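Local coordinates for protein endoglucanase (Clostridium thermocellum, PDB 2C4X) that binds beta-glucan chains such as xyloglucan through its carbohydrate-binding module, as the PKD-CBM44 piece of a cellulosomal enzyme that probably cleaves cellulose, at residues 29-32 with 33-36; 206-209 with 210-213. The protein carries 1 engineered substitution. All blocks are in the same frame, centred on the assembly; numbering follows the deposited sequence.

Overall arrangement
The chain is all beta: an N-terminal PKD domain with sheets of three and four strands, followed by the CBM44 module, a sandwich of two five-stranded antiparallel sheets. Contact 1 is the turn leaving strand 27-30 of the PKD domain, and contact 2 the loop entering strand 211-218, an outermost strand of one CBM44 sheet. Their centres lie about 39 Å apart and their nearest atoms about 25 Å, so they do not touch. Each is near a different calcium ion. Contact 1 supplies Asp36 as a direct ligand, whereas contact 2 only approaches its site, the Trp212 side chain lying about 8 Å from the ion and about 4 Å from the side chain of its ligand Asp248.

Contact 1. Residues 29-32 with 33-36; sequences FNAS and NSID. With CA (calcium ion), chain B.
Ala31 and Ser34 close a type I beta turn at the end of strand 27-30 in the PKD domain, and the chain then runs on to a calcium site. The turn's backbone bond joins Ser34 N to Ala31 O at 2.9 Å, with the N-H arriving above the carbonyl plane. Ser34 also turns its side chain back toward Ala31: with OG beside its own backbone N (chi1 -60°), Ser34 OG lies 3.8 Å from Ala31 CB and 3.0 Å from Ala31 O. Another acceptor competes for its one proton, so any bond to Ala31 O is weak and unsettled, while OG is in turn hydrogen-bonded to Ile13 N. This inner side is tight; the small side chains of Ala31 and Ser34 fit against Leu75 of strand 69-79, with Trp46 next to Ala31.

The outer side is wet. Ser32 and Asn33 are exposed, and a water accepts from Asn33 N and donates to Asn30 O, bridging the two flanks. Another links Ser32 O to Asn33 ND2. Asn30 makes an Asx turn: its OD1 receives Ser32 N at 2.9 Å, almost in line with its C=O, and Ser32 OG at 2.7 Å from a direction tilted off the carbonyl plane. Two bonds thus grip one amide oxygen and restrain the rotation of the Asn30 side chain. Beyond the turn Asp36, an acid suited to a divalent cation, shares the ion with Asn7, the backbone oxygen of Gln8, Asp38, Asp79 and a water; its carboxylate is bidentate, OD1 at 2.5 Å and OD2 at 2.4 Å from calcium.

Contact 2. Residues 206-209 with 210-213; sequences MVKT and DDWN
The loop leading into strand 211-218, an outermost strand of a CBM44 sheet, is tied to that strand by Asn213 and Lys208. The Asn213 amide reads both polar groups of the Lys208 backbone: OD1 accepts from Lys208 N at 2.9 Å, in the carbonyl plane and on a lone pair, while ND2 donates to Lys208 O at 2.8 Å along a nearly straight bond (171°), with that oxygen in the amide plane. Asparagine suits the place because one flat group offers an acceptor and a donor side by side. The Val207 side chain crosses that of Asn213 at about a right angle and brings CG1 to 3.9 Å from Asn213 OD1.

The Lys208 side chain runs antiparallel alongside that of Asn213, CB 3.4 Å from Asn213 OD1. A bend at chi3 (-68°) then carries NZ to the strand, where it makes a weak hydrogen bond to Trp212 O and a long salt bridge of 3.6 Å to Asp211 OD2. Pointing away from the loop, the Trp212 ring meets Trp171 and Phe132 edge-to-face. The paired amide bonds therefore set both the position and the rotation of the Asn213 side chain, whereas the lysine charge probably adds a looser tie, largely electrostatic.

Contact 1. Residues 29-32 with 33-36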
ATOM      1  N   PHE A  29      21.990   7.939  -4.460  1.00 34.04           N
ATOM      2  CA  PHE A  29      21.488   9.011  -5.310  1.00 34.38           C
ATOM      3  C   PHE A  29      22.561   9.346  -6.326  1.00 34.83           C
ATOM      4  O   PHE A  29      23.731   9.524  -5.977  1.00 34.93           O
ATOM      5  CB  PHE A  29      21.119  10.250  -4.476  1.00 34.09           C
ATOM      6  CG  PHE A  29      19.959  10.023  -3.543  1.00 33.98           C
ATOM      7  CD1 PHE A  29      20.171   9.563  -2.242  1.00 34.29           C
ATOM      8  CD2 PHE A  29      18.655  10.263  -3.969  1.00 34.10           C
ATOM      9  CE1 PHE A  29      19.090   9.365  -1.366  1.00 34.51           C
ATOM     10  CE2 PHE A  29      17.566  10.052  -3.118  1.00 34.79           C
ATOM     11  CZ  PHE A  29      17.783   9.604  -1.810  1.00 34.53           C
ATOM     12  N   ASN A  30      22.158   9.430  -7.585  1.00 34.93           N
ATOM     13  CA  ASN A  30      23.107   9.587  -8.673  1.00 34.89           C
ATOM     14  C   ASN A  30      22.748  10.797  -9.531  1.00 34.69           C
ATOM     15  O   ASN A  30      21.820  10.750 -10.329  1.00 34.12           O
ATOM     16  CB  ASN A  30      23.146   8.294  -9.499  1.00 35.11           C
ATOM     17  CG  ASN A  30      24.246   8.290 -10.536  1.00 36.48           C
ATOM     18  OD1 ASN A  30      24.599   9.328 -11.089  1.00 37.31           O
ATOM     19  ND2 ASN A  30      24.793   7.112 -10.810  1.00 37.07           N
ATOM     20  N   ALA A  31      23.490  11.885  -9.347  1.00 34.65           N
ATOM     21  CA  ALA A  31      23.271  13.120 -10.104  1.00 34.51           C
ATOM     22  C   ALA A  31      24.205  13.253 -11.311  1.00 34.74           C
ATOM     23  O   ALA A  31      24.443  14.362 -11.794  1.00 34.83           O
ATOM     24  CB  ALA A  31      23.433  14.325  -9.181  1.00 34.30           C
ATOM     25  N   SER A  32      24.728  12.132 -11.799  1.00 35.18           N
ATOM     26  CA  SER A  32      25.791  12.158 -12.808  1.00 35.67           C
ATOM     27  C   SER A  32      25.365  12.685 -14.186  1.00 35.84           C
ATOM     28  O   SER A  32      26.221  13.049 -14.992  1.00 35.55           O
ATOM     29  CB  SER A  32      26.465  10.790 -12.935  1.00 35.80           C
ATOM     30  OG  SER A  32      25.596   9.868 -13.559  1.00 37.73           O
ATOM     31  N   ASN A  33      24.059  12.746 -14.452  1.00 35.58           N
ATOM     32  CA  ASN A  33      23.600  13.377 -15.694  1.00 35.70           C
ATOM     33  C   ASN A  33      23.413  14.880 -15.589  1.00 35.80           C
ATOM     34  O   ASN A  33      23.084  15.529 -16.587  1.00 35.79           O
ATOM     35  CB  ASN A  33      22.366  12.685 -16.288  1.00 35.61           C
ATOM     36  CG  ASN A  33      22.680  11.283 -16.797  1.00 36.58           C
ATOM     37  OD1 ASN A  33      21.851  10.384 -16.700  1.00 37.90           O
ATOM     38  ND2 ASN A  33      23.887  11.091 -17.328  1.00 36.83           N
ATOM     39  N   SER A  34      23.634  15.427 -14.391  1.00 35.18           N
ATOM     40  CA  SER A  34      23.734  16.876 -14.206  1.00 35.40           C
ATOM     41  C   SER A  34      24.937  17.399 -14.992  1.00 35.71           C
ATOM     42  O   SER A  34      25.974  16.732 -15.082  1.00 35.82           O
ATOM     43  CB  SER A  34      23.883  17.254 -12.723  1.00 34.84           C
ATOM     44  OG  SER A  34      22.777  16.808 -11.956  1.00 35.38           O
ATOM     45  N   ILE A  35      24.802  18.592 -15.555  1.00 35.81           N
ATOM     46  CA  ILE A  35      25.867  19.148 -16.388  1.00 36.01           C
ATOM     47  C   ILE A  35      25.802  20.669 -16.448  1.00 35.68           C
ATOM     48  O   ILE A  35      24.721  21.250 -16.433  1.00 35.83           O
ATOM     49  CB  ILE A  35      25.856  18.512 -17.828  1.00 36.23           C
ATOM     50  CG1 ILE A  35      27.057  18.989 -18.658  1.00 35.96           C
ATOM     51  CG2 ILE A  35      24.504  18.741 -18.520  1.00 36.39           C
ATOM     52  CD1 ILE A  35      27.317  18.153 -19.929  1.00 36.95           C
ATOM     53  N   ASP A  36      26.969  21.308 -16.460  1.00 35.70           N
ATOM     54  CA  ASP A  36      27.047  22.704 -16.829  1.00 35.56           C
ATOM     55  C   ASP A  36      27.526  22.771 -18.272  1.00 35.76           C
ATOM     56  O   ASP A  36      28.590  22.247 -18.606  1.00 35.93           O
ATOM     57  CB  ASP A  36      27.971  23.497 -15.908  1.00 35.27           C
ATOM     58  CG  ASP A  36      27.787  24.984 -16.066  1.00 35.76           C
ATOM     59  OD1 ASP A  36      26.633  25.415 -16.278  1.00 35.23           O
ATOM     60  OD2 ASP A  36      28.778  25.739 -15.994  1.00 35.35           O
TER
HETATM   61 CA    CA B1252      27.556  27.739 -16.234  1.00 36.44          CA
HETATM   62  O   HOH W   1      21.804  11.521 -13.028  1.00 34.57           O
HETATM   63  O   HOH W   2      27.339  15.301 -12.899  1.00 38.37           O
HETATM   64  O   HOH W   3      27.557  15.254 -16.689  1.00 47.05           O
HETATM   65  O   HOH W   4      26.626  12.049 -17.949  1.00 71.94           O
HETATM   66  O   HOH W   5      29.808  28.349 -15.600  1.00 33.34           O

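Contact 2. Residues 206-209 with 210-213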
HETATM    1  N   MSE A 206      -9.033 -11.837 -13.801  1.00 54.67           N
HETATM    2  CA  MSE A 206      -8.369 -10.529 -13.796  1.00 57.15           C
HETATM    3  C   MSE A 206      -7.485 -10.358 -12.566  1.00 56.07           C
HETATM    4  O   MSE A 206      -7.118  -9.237 -12.195  1.00 56.38           O
HETATM    5  CB  MSE A 206      -9.412  -9.409 -13.799  1.00 56.87           C
HETATM    6  CG  MSE A 206     -10.782  -9.834 -14.282  1.00 59.00           C
HETATM    7 SE   MSE A 206     -12.018  -8.352 -14.565  0.90 63.66          SE
HETATM    8  CE  MSE A 206     -11.779  -7.349 -12.894  1.00 61.29           C
ATOM      9  N   VAL A 207      -7.148 -11.478 -11.938  1.00 55.53           N
ATOM     10  CA  VAL A 207      -6.461 -11.489 -10.655  1.00 54.82           C
ATOM     11  C   VAL A 207      -5.108 -12.202 -10.789  1.00 54.27           C
ATOM     12  O   VAL A 207      -4.976 -13.136 -11.583  1.00 54.13           O
ATOM     13  CB  VAL A 207      -7.381 -12.144  -9.573  1.00 54.81           C
ATOM     14  CG1 VAL A 207      -6.600 -12.979  -8.574  1.00 55.18           C
ATOM     15  CG2 VAL A 207      -8.239 -11.079  -8.874  1.00 55.05           C
ATOM     16  N   LYS A 208      -4.110 -11.741 -10.032  1.00 53.47           N
ATOM     17  CA  LYS A 208      -2.820 -12.431  -9.939  1.00 53.01           C
ATOM     18  C   LYS A 208      -2.937 -13.620  -8.994  1.00 52.25           C
ATOM     19  O   LYS A 208      -2.978 -13.453  -7.773  1.00 52.21           O
ATOM     20  CB  LYS A 208      -1.713 -11.491  -9.447  1.00 53.14           C
ATOM     21  CG  LYS A 208      -1.361 -10.356 -10.397  1.00 54.05           C
ATOM     22  CD  LYS A 208      -0.037  -9.707 -10.015  1.00 55.65           C
ATOM     23  CE  LYS A 208      -0.135  -8.945  -8.695  1.00 56.71           C
ATOM     24  NZ  LYS A 208       1.215  -8.723  -8.091  1.00 58.00           N
ATOM     25  N   THR A 209      -2.998 -14.818  -9.563  1.00 51.50           N
ATOM     26  CA  THR A 209      -3.149 -16.035  -8.770  1.00 50.74           C
ATOM     27  C   THR A 209      -1.820 -16.473  -8.158  1.00 50.34           C
ATOM     28  O   THR A 209      -0.752 -16.226  -8.730  1.00 50.44           O
ATOM     29  CB  THR A 209      -3.796 -17.180  -9.578  1.00 50.71           C
ATOM     30  OG1 THR A 209      -3.166 -17.286 -10.858  1.00 50.65           O
ATOM     31  CG2 THR A 209      -5.284 -16.915  -9.782  1.00 50.58           C
ATOM     32  N   ASP A 210      -1.904 -17.113  -6.991  1.00 49.68           N
ATOM     33  CA  ASP A 210      -0.742 -17.504  -6.183  1.00 48.98           C
ATOM     34  C   ASP A 210       0.206 -16.336  -5.901  1.00 48.56           C
ATOM     35  O   ASP A 210       1.427 -16.492  -5.905  1.00 48.30           O
ATOM     36  CB  ASP A 210       0.006 -18.688  -6.813  1.00 49.38           C
ATOM     37  CG  ASP A 210      -0.852 -19.928  -6.916  1.00 49.15           C
ATOM     38  OD1 ASP A 210      -1.591 -20.228  -5.952  1.00 49.56           O
ATOM     39  OD2 ASP A 210      -0.781 -20.600  -7.964  1.00 48.94           O
ATOM     40  N   ASP A 211      -0.379 -15.169  -5.642  1.00 47.95           N
ATOM     41  CA  ASP A 211       0.373 -13.942  -5.420  1.00 47.44           C
ATOM     42  C   ASP A 211      -0.461 -12.942  -4.625  1.00 46.71           C
ATOM     43  O   ASP A 211      -1.688 -13.078  -4.515  1.00 46.53           O
ATOM     44  CB  ASP A 211       0.784 -13.324  -6.765  1.00 47.84           C
ATOM     45  CG  ASP A 211       2.083 -12.535  -6.684  1.00 48.81           C
ATOM     46  OD1 ASP A 211       2.647 -12.392  -5.575  1.00 49.55           O
ATOM     47  OD2 ASP A 211       2.545 -12.060  -7.744  1.00 50.74           O
ATOM     48  N   TRP A 212       0.214 -11.940  -4.072  1.00 45.74           N
ATOM     49  CA  TRP A 212      -0.452 -10.856  -3.367  1.00 44.69           C
ATOM     50  C   TRP A 212      -1.062  -9.869  -4.349  1.00 44.53           C
ATOM     51  O   TRP A 212      -0.402  -9.424  -5.300  1.00 44.19           O
ATOM     52  CB  TRP A 212       0.522 -10.142  -2.423  1.00 44.49           C
ATOM     53  CG  TRP A 212       0.855 -10.943  -1.196  1.00 43.98           C
ATOM     54  CD1 TRP A 212       2.017 -11.628  -0.945  1.00 44.17           C
ATOM     55  CD2 TRP A 212       0.018 -11.143  -0.051  1.00 44.28           C
ATOM     56  NE1 TRP A 212       1.949 -12.242   0.286  1.00 43.90           N
ATOM     57  CE2 TRP A 212       0.734 -11.960   0.855  1.00 43.54           C
ATOM     58  CE3 TRP A 212      -1.272 -10.715   0.297  1.00 43.72           C
ATOM     59  CZ2 TRP A 212       0.205 -12.353   2.087  1.00 43.84           C
ATOM     60  CZ3 TRP A 212      -1.795 -11.106   1.524  1.00 43.97           C
ATOM     61  CH2 TRP A 212      -1.057 -11.919   2.402  1.00 43.67           C
ATOM     62  N   ASN A 213      -2.333  -9.545  -4.114  1.00 43.67           N
ATOM     63  CA  ASN A 213      -3.055  -8.562  -4.903  1.00 43.50           C
ATOM     64  C   ASN A 213      -3.385  -7.354  -4.046  1.00 43.50           C
ATOM     65  O   ASN A 213      -4.029  -7.479  -2.998  1.00 43.40           O
ATOM     66  CB  ASN A 213      -4.354  -9.150  -5.463  1.00 43.15           C
ATOM     67  CG  ASN A 213      -4.110 -10.213  -6.507  1.00 42.97           C
ATOM     68  OD1 ASN A 213      -4.244  -9.960  -7.701  1.00 43.57           O
ATOM     69  ND2 ASN A 213      -3.741 -11.408  -6.068  1.00 41.16           N
TER
HETATM   70  O   HOH W   6      -0.344 -19.035 -11.044  1.00 72.18           O